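Side-chain contacts in phosphoglycerate kinase (Coxiella burnetii, PDB 4NG4), which catalyses the reversible transfer of a phosphate between ATP and 3-phosphoglycerate in glycolysis, working as a monomer: residues G202-V205 against S206-I209; Y238-G241 against K242-C245. All blocks are in the same frame, centred on the assembly; numbering follows the deposited sequence.

Contact 1: G202-V205 against S206-I209. With ADP (adenosine-5'-diphosphate), chain E.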
ATOM      1  N   GLY A 202       4.366  13.980   1.735  1.00 21.66           N
ATOM      2  CA  GLY A 202       5.607  13.260   1.893  1.00 22.11           C
ATOM      3  C   GLY A 202       6.838  14.125   1.831  1.00 21.94           C
ATOM      4  O   GLY A 202       6.754  15.344   1.640  1.00 21.79           O
ATOM      5  N   SER A 203       7.983  13.468   1.964  1.00 22.33           N
ATOM      6  CA  SER A 203       9.243  14.162   2.096  1.00 22.68           C
ATOM      7  C   SER A 203       9.709  14.686   0.738  1.00 21.95           C
ATOM      8  O   SER A 203      10.402  15.698   0.670  1.00 21.91           O
ATOM      9  CB  SER A 203      10.292  13.217   2.702  1.00 24.04           C
ATOM     10  OG  SER A 203       9.679  12.172   3.480  1.00 26.08           O
ATOM     11  N   LYS A 204       9.312  14.002  -0.334  1.00 21.46           N
ATOM     12  CA  LYS A 204       9.969  14.143  -1.623  1.00 21.56           C
ATOM     13  C   LYS A 204       8.984  14.082  -2.767  1.00 21.40           C
ATOM     14  O   LYS A 204       8.172  13.151  -2.823  1.00 21.78           O
ATOM     15  CB  LYS A 204      10.956  12.988  -1.835  1.00 22.82           C
ATOM     16  CG  LYS A 204      12.141  12.943  -0.893  1.00 23.19           C
ATOM     17  CD  LYS A 204      12.898  11.637  -1.025  1.00 23.77           C
ATOM     18  CE  LYS A 204      14.041  11.578  -0.035  1.00 23.82           C
ATOM     19  NZ  LYS A 204      14.561  10.211   0.086  1.00 25.69           N
ATOM     20  N   VAL A 205       9.086  15.058  -3.679  1.00 21.17           N
ATOM     21  CA  VAL A 205       8.435  15.016  -5.011  1.00 21.30           C
ATOM     22  C   VAL A 205       8.874  13.795  -5.796  1.00 22.15           C
ATOM     23  O   VAL A 205       8.060  13.127  -6.424  1.00 22.36           O
ATOM     24  CB  VAL A 205       8.834  16.246  -5.883  1.00 21.32           C
ATOM     25  CG1 VAL A 205       8.447  16.034  -7.362  1.00 22.20           C
ATOM     26  CG2 VAL A 205       8.222  17.498  -5.342  1.00 20.19           C
ATOM     27  N   SER A 206      10.176  13.533  -5.729  1.00 22.90           N
ATOM     28  CA  SER A 206      10.860  12.548  -6.564  1.00 24.35           C
ATOM     29  C   SER A 206      10.430  11.117  -6.315  1.00 24.97           C
ATOM     30  O   SER A 206      10.674  10.259  -7.135  1.00 26.26           O
ATOM     31  CB  SER A 206      12.359  12.646  -6.321  1.00 25.07           C
ATOM     32  OG  SER A 206      12.670  12.333  -4.980  1.00 24.81           O
ATOM     33  N   THR A 207       9.815  10.852  -5.171  1.00 24.50           N
ATOM     34  CA  THR A 207       9.331   9.514  -4.877  1.00 25.42           C
ATOM     35  C   THR A 207       7.854   9.379  -5.181  1.00 24.81           C
ATOM     36  O   THR A 207       7.322   8.272  -5.101  1.00 25.47           O
ATOM     37  CB  THR A 207       9.509   9.189  -3.409  1.00 25.25           C
ATOM     38  OG1 THR A 207       8.971  10.260  -2.649  1.00 25.76           O
ATOM     39  CG2 THR A 207      10.969   9.041  -3.058  1.00 26.60           C
ATOM     40  N   LYS A 208       7.194  10.487  -5.529  1.00 23.70           N
ATOM     41  CA  LYS A 208       5.747  10.473  -5.750  1.00 23.38           C
ATOM     42  C   LYS A 208       5.253  11.149  -7.038  1.00 23.24           C
ATOM     43  O   LYS A 208       4.040  11.311  -7.246  1.00 22.72           O
ATOM     44  CB  LYS A 208       5.056  11.050  -4.505  1.00 22.64           C
ATOM     45  CG  LYS A 208       5.343  10.191  -3.280  1.00 23.15           C
ATOM     46  CD  LYS A 208       4.283  10.257  -2.210  1.00 23.17           C
ATOM     47  CE  LYS A 208       4.474   9.074  -1.251  1.00 23.72           C
ATOM     48  NZ  LYS A 208       3.623   9.140  -0.039  1.00 24.58           N
ATOM     49  N   ILE A 209       6.190  11.491  -7.917  1.00 23.70           N
ATOM     50  CA  ILE A 209       5.892  12.195  -9.143  1.00 23.86           C
ATOM     51  C   ILE A 209       5.105  11.323 -10.110  1.00 25.26           C
ATOM     52  O   ILE A 209       4.256  11.814 -10.856  1.00 25.69           O
ATOM     53  CB  ILE A 209       7.187  12.666  -9.819  1.00 24.60           C
ATOM     54  CG1 ILE A 209       6.889  13.747 -10.875  1.00 25.14           C
ATOM     55  CG2 ILE A 209       7.944  11.484 -10.434  1.00 25.84           C
ATOM     56  CD1 ILE A 209       6.333  15.014 -10.297  1.00 22.79           C
TER
HETATM   57  PB  ADP E 402       3.681   7.906   3.703  1.00 64.95           P
HETATM   58  O1B ADP E 402       2.542   8.093   4.674  1.00 64.55           O
HETATM   59  O2B ADP E 402       4.755   6.966   4.213  1.00 64.53           O
HETATM   60  O3B ADP E 402       3.246   7.651   2.279  1.00 64.85           O
HETATM   61  PA  ADP E 402       5.740   9.741   2.911  1.00 66.55           P
HETATM   62  O1A ADP E 402       6.642   8.530   2.914  1.00 67.34           O
HETATM   63  O2A ADP E 402       5.426  10.376   1.582  1.00 67.07           O
HETATM   64  O3A ADP E 402       4.338   9.386   3.641  1.00 65.49           O
HETATM   65  O5' ADP E 402       6.453  10.832   3.875  1.00 66.67           O
HETATM   66  C5' ADP E 402       5.881  11.261   5.117  1.00 66.13           C
HETATM   67  C4' ADP E 402       6.971  11.638   6.110  1.00 66.00           C
HETATM   68  O4' ADP E 402       7.578  12.870   5.705  1.00 66.11           O
HETATM   69  C3' ADP E 402       6.420  11.824   7.526  1.00 65.94           C
HETATM   70  O3' ADP E 402       7.051  10.921   8.445  1.00 65.17           O
HETATM   71  C2' ADP E 402       6.668  13.289   7.867  1.00 65.91           C
HETATM   72  O2' ADP E 402       7.207  13.476   9.178  1.00 65.35           O
HETATM   73  C1' ADP E 402       7.634  13.800   6.796  1.00 66.02           C
HETATM   74  N9  ADP E 402       7.297  15.201   6.379  1.00 65.91           N
HETATM   75  C8  ADP E 402       6.136  15.626   5.824  1.00 65.24           C
HETATM   76  N7  ADP E 402       6.185  16.964   5.590  1.00 65.17           N
HETATM   77  C5  ADP E 402       7.389  17.419   5.992  1.00 64.82           C
HETATM   78  C6  ADP E 402       8.094  18.725   6.027  1.00 64.00           C
HETATM   79  N6  ADP E 402       7.511  19.862   5.573  1.00 63.31           N
HETATM   80  N1  ADP E 402       9.356  18.739   6.529  1.00 64.63           N
HETATM   81  C2  ADP E 402       9.982  17.633   6.997  1.00 64.66           C
HETATM   82  N3  ADP E 402       9.396  16.421   6.996  1.00 65.14           N
HETATM   83  C4  ADP E 402       8.125  16.251   6.517  1.00 65.54           C
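Thr-207 reaches back over Lys-204, and its two branches divide the work. Thr-207 OG1 donates to Lys-204 O at 3.0 Å, arriving from above the carbonyl plane, while Thr-207 CG2 lies 3.8 Å from Lys-204 CD. The two side chains meet at a slant, and a chi1 of 50°, wedging OG1 between the threonine's own N and C, turns the hydroxyl to that oxygen. Lys-208 N donates to Val-205 O at 2.9 Å, so the carbonyls of Lys-204 and Val-205 are each bound by the residue three places on, one by a side chain and one by a backbone N-H. Val-205 CG1 meets Ile-209 CD1 at 3.8 Å. Ser-206 OG faces Lys-204 CB but has its hydrogen bond with Glu-246.

Gly-202, Ser-203 and Lys-208 belong to the ADP pocket. The nearly straight lysine bridges the alpha and beta phosphates, Lys-208 NZ donating to ADP O2A at 2.7 Å and O3B at 2.8 Å, consistent with its predicted ATP-binding role; Asn-323 and Gly-201 O also bind this NZ. Gly-202, lacking a side chain, lies close against O2A. Ser-203 OG donates to the ribose O4' at 3.1 Å. Lys-208 N-caps helix 209-216, and the turn joins that helix to strand 196-202 of the five-stranded parallel sheet.

Contact 2: Y238-G241 against K242-C245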
ATOM      1  N   TYR A 238       7.881  31.377  -4.534  1.00 24.24           N
ATOM      2  CA  TYR A 238       7.820  31.785  -3.133  1.00 24.28           C
ATOM      3  C   TYR A 238       9.168  31.512  -2.474  1.00 24.25           C
ATOM      4  O   TYR A 238       9.940  30.682  -2.954  1.00 23.34           O
ATOM      5  CB  TYR A 238       6.705  31.055  -2.370  1.00 23.17           C
ATOM      6  CG  TYR A 238       5.307  31.292  -2.898  1.00 24.02           C
ATOM      7  CD1 TYR A 238       4.603  32.443  -2.581  1.00 25.62           C
ATOM      8  CD2 TYR A 238       4.680  30.352  -3.701  1.00 24.27           C
ATOM      9  CE1 TYR A 238       3.312  32.650  -3.058  1.00 27.19           C
ATOM     10  CE2 TYR A 238       3.397  30.540  -4.178  1.00 25.00           C
ATOM     11  CZ  TYR A 238       2.709  31.686  -3.857  1.00 27.29           C
ATOM     12  OH  TYR A 238       1.423  31.856  -4.357  1.00 28.20           O
ATOM     13  N   SER A 239       9.431  32.240  -1.389  1.00 25.35           N
ATOM     14  CA  SER A 239      10.574  31.997  -0.512  1.00 25.84           C
ATOM     15  C   SER A 239      10.147  31.090   0.649  1.00 24.86           C
ATOM     16  O   SER A 239       9.111  31.323   1.265  1.00 25.68           O
ATOM     17  CB  SER A 239      11.105  33.326   0.035  1.00 27.31           C
ATOM     18  OG  SER A 239      11.565  34.152  -1.020  1.00 29.32           O
ATOM     19  N   ILE A 240      10.928  30.056   0.943  1.00 24.00           N
ATOM     20  CA  ILE A 240      10.593  29.150   2.034  1.00 23.18           C
ATOM     21  C   ILE A 240      11.766  28.803   2.961  1.00 23.49           C
ATOM     22  O   ILE A 240      11.728  27.794   3.657  1.00 23.27           O
ATOM     23  CB  ILE A 240       9.925  27.868   1.489  1.00 21.96           C
ATOM     24  CG1 ILE A 240      10.916  27.004   0.711  1.00 21.42           C
ATOM     25  CG2 ILE A 240       8.755  28.239   0.590  1.00 21.96           C
ATOM     26  CD1 ILE A 240      10.271  25.843   0.017  1.00 20.08           C
ATOM     27  N   GLY A 241      12.782  29.655   3.003  1.00 24.42           N
ATOM     28  CA  GLY A 241      13.886  29.510   3.966  1.00 25.13           C
ATOM     29  C   GLY A 241      14.608  28.178   3.865  1.00 24.62           C
ATOM     30  O   GLY A 241      15.033  27.768   2.793  1.00 24.44           O
ATOM     31  N   LYS A 242      14.720  27.483   4.988  1.00 24.95           N
ATOM     32  CA  LYS A 242      15.397  26.209   5.040  1.00 24.66           C
ATOM     33  C   LYS A 242      14.423  25.039   4.965  1.00 23.70           C
ATOM     34  O   LYS A 242      14.801  23.904   5.211  1.00 24.09           O
ATOM     35  CB  LYS A 242      16.256  26.152   6.305  1.00 26.32           C
ATOM     36  CG  LYS A 242      17.396  27.210   6.313  1.00 28.06           C
ATOM     37  CD  LYS A 242      18.150  27.339   7.652  1.00 29.75           C
ATOM     38  CE  LYS A 242      19.189  28.481   7.558  1.00 31.09           C
ATOM     39  NZ  LYS A 242      19.876  28.850   8.827  1.00 31.56           N
ATOM     40  N   SER A 243      13.177  25.292   4.577  1.00 23.00           N
ATOM     41  CA  SER A 243      12.186  24.203   4.414  1.00 22.22           C
ATOM     42  C   SER A 243      12.704  23.089   3.534  1.00 21.90           C
ATOM     43  O   SER A 243      13.448  23.340   2.597  1.00 22.10           O
ATOM     44  CB  SER A 243      10.860  24.706   3.807  1.00 21.14           C
ATOM     45  OG  SER A 243      10.315  25.774   4.556  1.00 21.25           O
ATOM     46  N   LEU A 244      12.276  21.864   3.842  1.00 22.20           N
ATOM     47  CA  LEU A 244      12.585  20.699   3.045  1.00 22.05           C
ATOM     48  C   LEU A 244      12.027  20.881   1.632  1.00 21.66           C
ATOM     49  O   LEU A 244      10.853  21.234   1.455  1.00 21.31           O
ATOM     50  CB  LEU A 244      11.988  19.452   3.677  1.00 22.20           C
ATOM     51  CG  LEU A 244      12.682  18.140   3.261  1.00 23.57           C
ATOM     52  CD1 LEU A 244      14.115  18.079   3.841  1.00 25.24           C
ATOM     53  CD2 LEU A 244      11.855  16.923   3.669  1.00 22.16           C
ATOM     54  N   CYS A 245      12.892  20.689   0.639  1.00 22.04           N
ATOM     55  CA  CYS A 245      12.540  20.812  -0.766  1.00 22.20           C
ATOM     56  C   CYS A 245      13.563  20.088  -1.621  1.00 22.16           C
ATOM     57  O   CYS A 245      14.700  19.863  -1.206  1.00 22.94           O
ATOM     58  CB  CYS A 245      12.475  22.279  -1.201  1.00 22.31           C
ATOM     59  SG  CYS A 245      14.106  23.087  -1.398  1.00 28.80           S
TER
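Ser-243 folds back on Ile-240 across a tight turn, and its short side chain can be followed in two steps. CB comes first: Ser-243 CB sits 3.2 Å from Ile-240 O and 3.9 Å from Ile-240 CG1, with CD1 of the same isoleucine at a similar range, so the carbon rests against the aliphatic branch as well as the carbonyl. OG follows, swung to the side of the serine's own nitrogen and pointing away from its carbonyl (chi1 -55°), which brings it to the acceptor that its own N-H is using. Ser-243 OG donates to Ile-240 O at 2.6 Å, in the carbonyl plane, with a C=O...donor angle of 148°. Ser-243 N donates to the same Ile-240 O at 3.0 Å. Ile-240 O is thus gripped twice by one residue, through main chain and side chain together. The hydroxyl also has a hydrogen bond with Ile-299 N, which ties the turn to strand 298-300.

Farther along, Ile-240 CD1 approaches Cys-245 CB loosely at 4.4 Å, and both side chains touch Lys-234 of helix 227-235. Between the paired residues, Gly-241 takes a positive phi, and Lys-242 completes the corner. Together with the bond from Ser-243 N to Ile-240 O, these features mark a type II' beta turn, here lying between helices 227-235 and 250-263.

How the contacts relate
Both contacts are local turns in connecting segments of the nucleotide-binding half of the enzyme, partly buried, with centres about 16 Å apart. Contact 1 lies nearer the chain's centre, between a sheet strand and the helix that follows, whereas contact 2 lies farther out in the link between two helices. Each uses a hydroxyl and a backbone N-H on carbonyl oxygens: in contact 1 they take two different carbonyls, in contact 2 the same one. Charge separates them further, since contact 1 sends a lysine to the ADP phosphates, while the bonds that close the turn of contact 2 are between uncharged groups. They meet where Leu-244 CD2 packs 3.6 Å from Ser-203 O, and Leu-244 also touches the ADP.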